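Local atomic coordinates of interleukin-1beta (Gallus gallus, PDB entry 2WRY), a protein that probably acts as a secreted inflammatory cytokine that binds the interleukin-1 receptor through this C-terminal part of its precursor, a beta-trefoil domain. Residues Gln90-Asp95 against Leu105-Phe110; Lys20-Glu25 against Ala155-Ser160; Thr120-Ser125 against Gly130-Thr135; Gln10-Phe15 against Phe110-Ser115. All coordinates share one frame; numbering follows the deposited sequence.

Interaction 1 of 4, residues Gln90-Asp95 against Leu105-Phe110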
# COMPACT_ATOMS: atom_id res chain seq x y z
N GLN A 90 3.59 7.29 -3.92
CA GLN A 90 3.55 8.51 -3.10
C GLN A 90 2.43 8.47 -2.10
O GLN A 90 1.56 7.60 -2.12
CB GLN A 90 3.49 9.76 -3.97
CG GLN A 90 2.29 9.93 -4.79
CD GLN A 90 2.25 11.32 -5.46
OE1 GLN A 90 3.30 11.94 -5.72
NE2 GLN A 90 1.06 11.80 -5.73
N LEU A 91 2.49 9.40 -1.15
CA LEU A 91 1.44 9.55 -0.17
C LEU A 91 0.84 10.91 -0.42
O LEU A 91 1.56 11.91 -0.55
CB LEU A 91 2.02 9.51 1.24
CG LEU A 91 2.86 8.30 1.61
CD1 LEU A 91 3.46 8.48 3.01
CD2 LEU A 91 2.01 7.02 1.55
N GLU A 92 -0.47 10.95 -0.50
CA GLU A 92 -1.19 12.18 -0.79
C GLU A 92 -2.20 12.49 0.28
O GLU A 92 -2.86 11.59 0.78
CB GLU A 92 -1.95 12.06 -2.13
CG GLU A 92 -1.10 11.83 -3.35
CD GLU A 92 -1.89 11.95 -4.64
OE1 GLU A 92 -1.55 11.24 -5.61
OE2 GLU A 92 -2.82 12.79 -4.71
N GLU A 93 -2.30 13.77 0.64
CA GLU A 93 -3.40 14.22 1.46
C GLU A 93 -4.64 14.06 0.60
O GLU A 93 -4.76 14.68 -0.47
CB GLU A 93 -3.23 15.69 1.86
CG GLU A 93 -2.09 15.93 2.82
CD GLU A 93 -1.84 17.41 3.05
OE1 GLU A 93 -2.77 18.08 3.54
OE2 GLU A 93 -0.73 17.89 2.73
N ALA A 94 -5.54 13.19 1.02
CA ALA A 94 -6.76 12.98 0.27
C ALA A 94 -7.81 12.58 1.27
O ALA A 94 -7.51 11.88 2.24
CB ALA A 94 -6.59 11.88 -0.81
N ASP A 95 -9.02 13.05 1.03
CA ASP A 95 -10.18 12.60 1.81
C ASP A 95 -10.69 11.27 1.28
O ASP A 95 -10.19 10.75 0.26
CB ASP A 95 -11.24 13.69 1.81
CG ASP A 95 -10.72 14.98 2.45
OD1 ASP A 95 -10.28 14.92 3.62
OD2 ASP A 95 -10.72 16.05 1.79
N LEU A 105 -7.99 9.27 -10.85
CA LEU A 105 -8.30 8.77 -9.49
C LEU A 105 -7.90 7.31 -9.31
O LEU A 105 -7.75 6.85 -8.19
CB LEU A 105 -9.78 8.94 -9.18
CG LEU A 105 -10.19 10.38 -8.91
CD1 LEU A 105 -11.71 10.44 -8.94
CD2 LEU A 105 -9.61 10.84 -7.58
N THR A 106 -7.75 6.59 -10.41
CA THR A 106 -7.31 5.19 -10.31
C THR A 106 -5.92 5.05 -9.66
O THR A 106 -5.57 3.96 -9.17
CB THR A 106 -7.41 4.47 -11.67
OG1 THR A 106 -8.80 4.46 -12.06
CG2 THR A 106 -6.92 3.03 -11.58
N ARG A 107 -5.16 6.15 -9.58
CA ARG A 107 -3.86 6.16 -8.87
C ARG A 107 -3.97 5.66 -7.43
O ARG A 107 -2.98 5.13 -6.87
CB ARG A 107 -3.22 7.57 -8.88
CG ARG A 107 -3.90 8.61 -7.98
CD ARG A 107 -3.26 9.95 -8.23
NE ARG A 107 -3.70 11.02 -7.32
CZ ARG A 107 -4.74 11.80 -7.54
NH1 ARG A 107 -5.52 11.59 -8.60
NH2 ARG A 107 -5.05 12.77 -6.68
N PHE A 108 -5.16 5.81 -6.83
CA PHE A 108 -5.36 5.40 -5.44
C PHE A 108 -5.74 3.95 -5.27
O PHE A 108 -5.79 3.48 -4.15
CB PHE A 108 -6.49 6.22 -4.82
CG PHE A 108 -6.13 7.66 -4.62
CD1 PHE A 108 -5.19 8.02 -3.66
CD2 PHE A 108 -6.75 8.65 -5.38
CE1 PHE A 108 -4.86 9.36 -3.44
CE2 PHE A 108 -6.41 10.01 -5.19
CZ PHE A 108 -5.47 10.36 -4.22
N ILE A 109 -6.03 3.25 -6.37
CA ILE A 109 -6.54 1.88 -6.29
C ILE A 109 -5.44 0.84 -6.46
O ILE A 109 -4.60 0.94 -7.36
CB ILE A 109 -7.71 1.63 -7.31
CG1 ILE A 109 -8.91 2.52 -7.00
CG2 ILE A 109 -8.14 0.15 -7.34
CD1 ILE A 109 -9.52 2.27 -5.62
N PHE A 110 -5.45 -0.14 -5.56
CA PHE A 110 -4.58 -1.32 -5.62
C PHE A 110 -5.45 -2.54 -5.60
O PHE A 110 -6.53 -2.52 -5.02
CB PHE A 110 -3.63 -1.37 -4.41
CG PHE A 110 -2.69 -0.18 -4.34
CD1 PHE A 110 -3.13 1.05 -3.85
CD2 PHE A 110 -1.37 -0.29 -4.79
CE1 PHE A 110 -2.25 2.16 -3.78
CE2 PHE A 110 -0.48 0.81 -4.76
CZ PHE A 110 -0.93 2.05 -4.25

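Interaction 2 of 4, residues Lys20-Glu25 against Ala155-Ser160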
# COMPACT_ATOMS: atom_id res chain seq x y z
N LYS A 20 9.25 -6.48 9.12
CA LYS A 20 9.37 -5.03 9.17
C LYS A 20 7.97 -4.39 9.17
O LYS A 20 7.05 -4.88 8.51
CB LYS A 20 10.20 -4.50 7.99
CG LYS A 20 11.60 -5.07 7.98
CD LYS A 20 12.60 -4.25 7.17
CE LYS A 20 12.20 -4.09 5.69
NZ LYS A 20 12.18 -5.41 4.97
N CYS A 21 7.79 -3.32 9.94
CA CYS A 21 6.55 -2.56 9.86
C CYS A 21 6.83 -1.25 9.18
O CYS A 21 7.98 -0.91 8.91
CB CYS A 21 5.96 -2.28 11.24
SG CYS A 21 7.03 -1.36 12.31
N PHE A 22 5.75 -0.51 8.92
CA PHE A 22 5.84 0.82 8.29
C PHE A 22 5.85 1.92 9.36
O PHE A 22 5.11 1.85 10.37
CB PHE A 22 4.63 1.08 7.38
CG PHE A 22 4.52 0.19 6.17
CD1 PHE A 22 5.56 -0.64 5.76
CD2 PHE A 22 3.33 0.19 5.44
CE1 PHE A 22 5.40 -1.46 4.61
CE2 PHE A 22 3.17 -0.59 4.30
CZ PHE A 22 4.21 -1.42 3.88
N VAL A 23 6.69 2.92 9.15
CA VAL A 23 6.57 4.19 9.90
C VAL A 23 6.53 5.34 8.92
O VAL A 23 7.08 5.22 7.82
CB VAL A 23 7.68 4.41 10.99
CG1 VAL A 23 7.74 3.24 11.98
CG2 VAL A 23 9.06 4.73 10.38
N LEU A 24 5.91 6.45 9.32
CA LEU A 24 5.86 7.64 8.46
C LEU A 24 7.08 8.50 8.76
O LEU A 24 7.12 9.23 9.76
CB LEU A 24 4.53 8.39 8.65
CG LEU A 24 4.26 9.50 7.64
CD1 LEU A 24 4.13 8.92 6.23
CD2 LEU A 24 3.00 10.28 8.01
N GLU A 25 8.10 8.37 7.92
CA GLU A 25 9.36 9.05 8.15
C GLU A 25 9.19 10.56 8.04
O GLU A 25 9.75 11.34 8.83
CB GLU A 25 10.42 8.57 7.15
CG GLU A 25 11.75 9.30 7.29
CD GLU A 25 12.80 8.79 6.34
OE1 GLU A 25 12.68 9.05 5.12
OE2 GLU A 25 13.75 8.13 6.82
N ALA A 155 7.68 -8.02 -1.41
CA ALA A 155 6.38 -7.51 -1.88
C ALA A 155 5.23 -8.33 -1.26
O ALA A 155 4.11 -8.27 -1.74
CB ALA A 155 6.30 -7.51 -3.43
N THR A 156 5.54 -9.04 -0.18
CA THR A 156 4.62 -9.95 0.49
C THR A 156 4.46 -9.50 1.94
O THR A 156 5.48 -9.24 2.63
CB THR A 156 5.16 -11.42 0.46
OG1 THR A 156 5.39 -11.84 -0.90
CG2 THR A 156 4.15 -12.38 1.12
N TYR A 157 3.20 -9.43 2.37
CA TYR A 157 2.82 -8.86 3.68
C TYR A 157 1.92 -9.79 4.45
O TYR A 157 1.27 -10.68 3.88
CB TYR A 157 2.09 -7.49 3.49
CG TYR A 157 2.95 -6.51 2.73
CD1 TYR A 157 3.92 -5.71 3.38
CD2 TYR A 157 2.86 -6.46 1.34
CE1 TYR A 157 4.78 -4.86 2.65
CE2 TYR A 157 3.71 -5.62 0.61
CZ TYR A 157 4.66 -4.84 1.25
OH TYR A 157 5.46 -4.01 0.48
N LYS A 158 1.87 -9.56 5.74
CA LYS A 158 0.87 -10.22 6.56
C LYS A 158 0.05 -9.14 7.23
O LYS A 158 0.59 -8.31 7.94
CB LYS A 158 1.55 -11.11 7.59
CG LYS A 158 2.16 -12.35 6.97
CD LYS A 158 2.44 -13.44 7.99
CE LYS A 158 2.49 -14.78 7.27
NZ LYS A 158 2.51 -15.96 8.19
N LEU A 159 -1.26 -9.16 6.97
CA LEU A 159 -2.20 -8.21 7.54
C LEU A 159 -2.96 -8.85 8.70
O LEU A 159 -3.25 -10.06 8.69
CB LEU A 159 -3.21 -7.77 6.48
CG LEU A 159 -2.79 -6.95 5.27
CD1 LEU A 159 -3.96 -6.95 4.31
CD2 LEU A 159 -2.45 -5.54 5.66
N SER A 160 -3.25 -8.05 9.70
CA SER A 160 -4.08 -8.55 10.78
C SER A 160 -5.07 -7.49 11.27
O SER A 160 -4.69 -6.35 11.53
CB SER A 160 -3.21 -9.07 11.92
OG SER A 160 -2.12 -8.24 12.23

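Interaction 3 of 4, residues Thr120-Ser125 against Gly130-Thr135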
# COMPACT_ATOMS: atom_id res chain seq x y z
N THR A 120 -1.00 -14.52 3.51
CA THR A 120 -0.15 -13.40 3.04
C THR A 120 -0.87 -12.61 1.96
O THR A 120 -1.87 -13.06 1.40
CB THR A 120 1.19 -13.90 2.46
OG1 THR A 120 0.94 -14.86 1.41
CG2 THR A 120 2.04 -14.58 3.56
N THR A 121 -0.34 -11.42 1.65
CA THR A 121 -1.02 -10.51 0.75
C THR A 121 0.02 -9.76 -0.09
O THR A 121 1.09 -9.43 0.44
CB THR A 121 -1.81 -9.45 1.59
OG1 THR A 121 -2.75 -10.13 2.45
CG2 THR A 121 -2.54 -8.41 0.71
N ARG A 122 -0.31 -9.51 -1.36
CA ARG A 122 0.46 -8.56 -2.19
C ARG A 122 -0.51 -7.47 -2.62
O ARG A 122 -1.75 -7.67 -2.62
CB ARG A 122 1.12 -9.25 -3.39
CG ARG A 122 1.97 -10.42 -3.00
CD ARG A 122 2.96 -10.82 -4.08
NE ARG A 122 2.31 -11.20 -5.31
CZ ARG A 122 2.94 -11.42 -6.48
NH1 ARG A 122 4.26 -11.35 -6.58
NH2 ARG A 122 2.24 -11.72 -7.54
N PHE A 123 0.04 -6.31 -2.97
CA PHE A 123 -0.78 -5.19 -3.44
C PHE A 123 -0.29 -4.72 -4.79
O PHE A 123 0.83 -4.22 -4.89
CB PHE A 123 -0.70 -4.01 -2.44
CG PHE A 123 -1.34 -4.29 -1.13
CD1 PHE A 123 -2.72 -4.20 -0.98
CD2 PHE A 123 -0.55 -4.57 -0.03
CE1 PHE A 123 -3.31 -4.45 0.25
CE2 PHE A 123 -1.13 -4.83 1.22
CZ PHE A 123 -2.51 -4.76 1.37
N GLU A 124 -1.12 -4.91 -5.81
CA GLU A 124 -0.77 -4.51 -7.17
C GLU A 124 -1.45 -3.20 -7.54
O GLU A 124 -2.65 -3.06 -7.34
CB GLU A 124 -1.21 -5.60 -8.16
CG GLU A 124 -0.77 -5.29 -9.61
CD GLU A 124 -1.14 -6.39 -10.59
OE1 GLU A 124 -1.82 -7.38 -10.18
OE2 GLU A 124 -0.75 -6.27 -11.78
N SER A 125 -0.68 -2.26 -8.06
CA SER A 125 -1.28 -1.00 -8.53
C SER A 125 -2.29 -1.21 -9.66
O SER A 125 -2.00 -1.90 -10.63
CB SER A 125 -0.18 -0.04 -9.01
OG SER A 125 -0.76 1.13 -9.55
N GLY A 130 1.14 -4.67 -12.91
CA GLY A 130 2.46 -5.27 -12.91
C GLY A 130 3.41 -4.67 -11.89
O GLY A 130 4.50 -5.20 -11.67
N TRP A 131 2.97 -3.57 -11.25
CA TRP A 131 3.74 -2.93 -10.18
C TRP A 131 3.11 -3.19 -8.82
O TRP A 131 1.88 -3.12 -8.66
CB TRP A 131 3.87 -1.42 -10.44
CG TRP A 131 4.75 -1.18 -11.63
CD1 TRP A 131 4.45 -1.40 -12.95
CD2 TRP A 131 6.09 -0.69 -11.60
NE1 TRP A 131 5.53 -1.08 -13.75
CE2 TRP A 131 6.55 -0.64 -12.93
CE3 TRP A 131 6.95 -0.28 -10.57
CZ2 TRP A 131 7.84 -0.22 -13.26
CZ3 TRP A 131 8.21 0.11 -10.87
CH2 TRP A 131 8.66 0.17 -12.22
N PHE A 132 3.97 -3.53 -7.88
CA PHE A 132 3.56 -3.98 -6.56
C PHE A 132 4.24 -3.20 -5.46
O PHE A 132 5.41 -2.81 -5.58
CB PHE A 132 3.92 -5.46 -6.36
CG PHE A 132 3.21 -6.41 -7.28
CD1 PHE A 132 2.16 -7.19 -6.83
CD2 PHE A 132 3.61 -6.56 -8.62
CE1 PHE A 132 1.49 -8.08 -7.69
CE2 PHE A 132 2.95 -7.46 -9.47
CZ PHE A 132 1.91 -8.22 -9.00
N ILE A 133 3.50 -2.97 -4.37
CA ILE A 133 4.08 -2.27 -3.23
C ILE A 133 5.19 -3.13 -2.61
O ILE A 133 4.99 -4.33 -2.36
CB ILE A 133 3.03 -1.94 -2.14
CG1 ILE A 133 1.91 -1.06 -2.71
CG2 ILE A 133 3.75 -1.29 -0.93
CD1 ILE A 133 0.85 -0.71 -1.71
N CYS A 134 6.35 -2.54 -2.41
CA CYS A 134 7.48 -3.32 -1.91
C CYS A 134 8.32 -2.61 -0.87
O CYS A 134 8.33 -1.38 -0.77
CB CYS A 134 8.40 -3.77 -3.06
SG CYS A 134 9.21 -2.39 -3.89
N THR A 135 9.02 -3.40 -0.08
CA THR A 135 10.00 -2.87 0.85
C THR A 135 11.39 -3.36 0.46
O THR A 135 11.55 -4.35 -0.27
CB THR A 135 9.70 -3.31 2.31
OG1 THR A 135 9.87 -4.73 2.43
CG2 THR A 135 8.28 -2.88 2.70
O HOH W 1 2.83 -6.11 -2.89

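Interaction 4 of 4, residues Gln10-Phe15 against Phe110-Ser115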
# COMPACT_ATOMS: atom_id res chain seq x y z
N GLN A 10 -11.69 -0.97 6.74
CA GLN A 10 -11.26 -1.76 7.88
C GLN A 10 -9.81 -1.49 8.19
O GLN A 10 -8.98 -1.37 7.27
CB GLN A 10 -11.48 -3.26 7.61
CG GLN A 10 -11.25 -4.14 8.83
CD GLN A 10 -11.62 -5.58 8.57
OE1 GLN A 10 -12.29 -5.90 7.57
NE2 GLN A 10 -11.20 -6.48 9.48
N SER A 11 -9.49 -1.37 9.47
CA SER A 11 -8.15 -1.05 9.89
C SER A 11 -7.37 -2.34 10.07
O SER A 11 -7.88 -3.31 10.67
CB SER A 11 -8.17 -0.25 11.19
OG SER A 11 -8.93 0.94 11.03
N PHE A 12 -6.14 -2.36 9.57
CA PHE A 12 -5.26 -3.53 9.69
C PHE A 12 -3.88 -3.14 10.21
O PHE A 12 -3.36 -2.08 9.85
CB PHE A 12 -5.05 -4.20 8.31
CG PHE A 12 -6.26 -4.89 7.78
CD1 PHE A 12 -6.51 -6.23 8.10
CD2 PHE A 12 -7.15 -4.22 6.94
CE1 PHE A 12 -7.64 -6.87 7.61
CE2 PHE A 12 -8.28 -4.86 6.45
CZ PHE A 12 -8.53 -6.20 6.79
N ASP A 13 -3.28 -4.00 11.02
CA ASP A 13 -1.83 -3.93 11.20
C ASP A 13 -1.20 -4.57 9.97
O ASP A 13 -1.80 -5.47 9.37
CB ASP A 13 -1.38 -4.66 12.45
CG ASP A 13 -1.58 -3.85 13.69
OD1 ASP A 13 -1.02 -2.74 13.79
OD2 ASP A 13 -2.32 -4.34 14.55
N ILE A 14 0.01 -4.14 9.63
CA ILE A 14 0.71 -4.74 8.49
C ILE A 14 2.19 -4.90 8.80
O ILE A 14 2.80 -4.02 9.41
CB ILE A 14 0.53 -3.89 7.21
CG1 ILE A 14 1.23 -4.54 6.01
CG2 ILE A 14 0.97 -2.43 7.44
CD1 ILE A 14 0.87 -3.93 4.64
N PHE A 15 2.74 -6.05 8.42
CA PHE A 15 4.17 -6.29 8.49
C PHE A 15 4.56 -6.93 7.17
O PHE A 15 3.76 -7.64 6.58
CB PHE A 15 4.49 -7.30 9.60
CG PHE A 15 4.32 -6.76 10.98
CD1 PHE A 15 5.39 -6.17 11.64
CD2 PHE A 15 3.08 -6.83 11.61
CE1 PHE A 15 5.24 -5.66 12.95
CE2 PHE A 15 2.91 -6.30 12.90
CZ PHE A 15 4.00 -5.72 13.56
N PHE A 110 -5.45 -0.14 -5.56
CA PHE A 110 -4.58 -1.32 -5.62
C PHE A 110 -5.45 -2.54 -5.60
O PHE A 110 -6.53 -2.52 -5.02
CB PHE A 110 -3.63 -1.37 -4.41
CG PHE A 110 -2.69 -0.18 -4.34
CD1 PHE A 110 -3.13 1.05 -3.85
CD2 PHE A 110 -1.37 -0.29 -4.79
CE1 PHE A 110 -2.25 2.16 -3.78
CE2 PHE A 110 -0.48 0.81 -4.76
CZ PHE A 110 -0.93 2.05 -4.25
N TYR A 111 -5.00 -3.63 -6.23
CA TYR A 111 -5.66 -4.91 -6.02
C TYR A 111 -4.99 -5.66 -4.89
O TYR A 111 -3.77 -5.89 -4.90
CB TYR A 111 -5.66 -5.73 -7.30
CG TYR A 111 -6.52 -5.07 -8.36
CD1 TYR A 111 -7.92 -5.12 -8.27
CD2 TYR A 111 -5.95 -4.40 -9.43
CE1 TYR A 111 -8.73 -4.54 -9.23
CE2 TYR A 111 -6.78 -3.79 -10.41
CZ TYR A 111 -8.16 -3.88 -10.29
OH TYR A 111 -9.02 -3.30 -11.22
N ARG A 112 -5.79 -5.95 -3.88
CA ARG A 112 -5.34 -6.72 -2.75
C ARG A 112 -5.37 -8.19 -3.18
O ARG A 112 -6.44 -8.71 -3.51
CB ARG A 112 -6.29 -6.53 -1.58
CG ARG A 112 -5.90 -7.41 -0.41
CD ARG A 112 -6.70 -7.11 0.86
NE ARG A 112 -6.47 -8.18 1.84
CZ ARG A 112 -6.81 -8.09 3.13
NH1 ARG A 112 -7.37 -6.98 3.61
NH2 ARG A 112 -6.57 -9.11 3.95
N LEU A 113 -4.20 -8.82 -3.19
CA LEU A 113 -4.10 -10.20 -3.68
C LEU A 113 -3.77 -11.09 -2.50
O LEU A 113 -2.62 -11.14 -2.06
CB LEU A 113 -3.04 -10.29 -4.78
CG LEU A 113 -3.20 -9.29 -5.93
CD1 LEU A 113 -1.96 -9.31 -6.80
CD2 LEU A 113 -4.40 -9.66 -6.75
N ASP A 114 -4.77 -11.78 -1.97
CA ASP A 114 -4.56 -12.64 -0.83
C ASP A 114 -4.24 -14.07 -1.24
O ASP A 114 -4.80 -14.59 -2.22
CB ASP A 114 -5.80 -12.68 0.05
CG ASP A 114 -6.03 -11.39 0.83
OD1 ASP A 114 -5.07 -10.59 1.04
OD2 ASP A 114 -7.18 -11.20 1.27
N SER A 115 -3.35 -14.69 -0.47
CA SER A 115 -3.04 -16.11 -0.60
C SER A 115 -3.64 -16.70 0.67
O SER A 115 -2.97 -16.73 1.72
CB SER A 115 -1.53 -16.30 -0.67
OG SER A 115 -1.03 -15.80 -1.92

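Interaction 1 of 4, residues Gln90-Asp95 against Leu105-Phe110
Glu92, near the end of strand 86-93, reaches across to Arg107 in the loop that leads into strand 110-115, and their charged ends form a side-on salt bridge. Arg107 NE lies 2.8 Å from Glu92 OE1 and Arg107 NH2 lies 3.0 Å from Glu92 OE2, one nitrogen to each oxygen, both on the syn side. The carboxylate and guanidinium planes differ by only 14°; both N-H groups point nearly within the guanidinium plane and meet the oxygens from slightly out of the carboxylate plane. The long chain of Arg107, extended from CG to NE, suits it to span the gap from its loop.

This is the tight part. The Phe108 ring adds to it by setting CE2 3.3 Å above the centre of the guanidinium plane of Arg107, while Glu92 meets that group at its edge. Gln90 NE2 donates to Glu92 OE1 at 2.7 Å from above the carboxylate plane, and Ser79 OG of the adjoining strand also bonds to this oxygen. An alanine in place of Glu92 would probably leave the NE and NH2 side of Arg107 without its countercharge, with the bond from NH1 to the Glu104 carbonyl still in place.

The looser side lies further along the strand. There Ala94 CB makes only an apolar contact with Phe108 CZ, at 3.9 Å, a small methyl beside a flat ring. Glu92 and Arg107 are both partly exposed, yet OE1 is gripped from several directions. Such multiple bonding, with the positive charge alongside, probably favours the ionised carboxylate and ties this trefoil loop to the strand by charge more than by apolar contact.

Interaction 2 of 4, residues Lys20-Glu25 against Ala155-Ser160
Phe22 and Tyr157 bring their rings together through the same first torsion: in both, CG stands anti to the carbonyl carbon and beside the backbone N, with chi1 -66° in Phe22 and -57° in Tyr157. The two side chains cross at about a right angle. Their outer carbons do the touching, Phe22 CZ lying 3.7 Å from Tyr157 CE1, with Phe22 CE1 a little further from that same tyrosine carbon at 4.0 Å. The ring planes are inclined at 74° and the centroids are 5.9 Å apart, an oblique aromatic pair.

The contact bridges two parts of the beta-trefoil. Strand 21-26 belongs to a small three-stranded antiparallel sheet, whereas strand 157-160, almost at the C-terminus, sits in the large sheet beside strand 4-16. Both rings are buried, and broad, rigid aromatic groups suit a place where two sheets must be joined through the interior.

Tyrosine has a second task here. CE1 is next to the carbon that bears the hydroxyl, and OH makes a weak hydrogen bond to the Ile133 carbonyl; the ring is also flanked by Ile14. Between the rings themselves the attraction is dispersive, without polar bonds. The pair is therefore held by shape and burial, while the tyrosine hydroxyl finds a polar partner elsewhere.

Interaction 3 of 4, residues Thr120-Ser125 against Gly130-Thr135
Phe132 lies between Arg122 and Glu124 where two consecutive strands of the beta-trefoil, 120-125 and 132-134, meet in a single antiparallel bridge before diverging. Glu124 and Phe132 form its non-hydrogen-bonded pair; the flanking bonds run from Ser125 N to Trp131 O (2.8 Å) and from Ile133 N to Phe123 O (3.0 Å).

Over one face of the Phe132 ring stands Glu124 CB, in a CH-pi contact 4.1 Å from the centroid. The opposite face receives the Arg122 guanidinium, whose CZ is 4.4 Å from that centroid in an off-centre cation-pi interaction, the two planes inclined at 36°. Arginine suits this place because its chain bends at chi3 and brings a flat cation over the rim of the ring, tilted against it; its charge also has a long, weak ion pair with Asp150.

Glu124 runs its chain on past the ring to Gly130. With CG anti to the backbone N (chi1 -176°) and the rest extended, the carboxylate lies within 18° of parallel to the ring, and Glu124 OE2 accepts Gly130 N at 2.7 Å through the anti lone pair. Gly130 suits the turn because its backbone angles would jam a CB against the preceding carbonyl. An alanine at Glu124 would keep the CH-pi carbon but would probably leave Gly130 N without its acceptor and the connecting turn less firmly held.

On the other side of the bridge, Phe123 CB packs 3.7 Å from Ile133 CD1. Where the strands part, a water accepts from Phe123 N at 2.8 Å and lies 2.8 Å from Ile133 O.

Interaction 4 of 4, residues Gln10-Phe15 against Phe110-Ser115
Arg112 extends straight from strand 110-115 until its guanidinium meets the outer end of the Phe12 ring. Its CG is anti to the backbone N, chi1 176°, and the chain stays stretched as far as NE; this full length lets the side chain cover most of a gap in which the CA atoms of Phe12 and Arg112 remain 12.8 Å apart. Phe12 answers with a different first torsion, CG anti to the carbonyl carbon and beside the N, and starts its side chain toward strand 110-115, which puts CZ at the arginine.

NH1 does the touching. Arg112 NH1 lies 3.5 Å from Phe12 CZ and 3.7 Å from Phe12 CE2, so the guanidinium comes edge-first, with its plane turned 79° from that of the ring. Arg112 CZ is 4.9 Å from the Phe12 centroid, an off-centre cation-pi interaction in which the N-H edge, and not the flat side, is offered to the aromatic electrons.

Both strands belong to the large, curled antiparallel sheet of the beta-trefoil, but they are not paired with each other. Strand 157-160, a neighbour of strand 4-16, lies near the gap, and its Leu159 packs against Arg112. Ile48 of strand 45-53 touches Phe12.

The rotation of the guanidinium is fixed from within its own strand. Asp114 is two residues on and so on the same side, and Arg112 NE lies 2.9 Å from Asp114 OD1 in a salt bridge, nearly straight at 174° and close to the guanidinium plane. This leaves NH1 directed to the phenylalanine, an apolar ring that can still receive a cation. Asp114 OD1 is itself held by Thr121 OG1 of the next strand.

All four contacts have at least one segment in the large antiparallel sheet of the beta-trefoil. Interactions 2, 3 and 4 cluster, with centres 10 to 11 Å apart; interaction 1 lies 15 to 18 Å from each of them, across the chain's centre from interaction 2. Along the chain, interactions 2 and 4 cross, interaction 1 is nested inside both, and interaction 3 follows interaction 4 within the loop closed by interaction 2. Strands 4-16 and 157-160 are neighbours, as are 110-115 and 120-125; the segments of interactions 1 and 4 overlap at Phe110, which packs on Ile133 of interaction 3. The N- and C-terminal strands are thus tied together with the later strands into one compact unit.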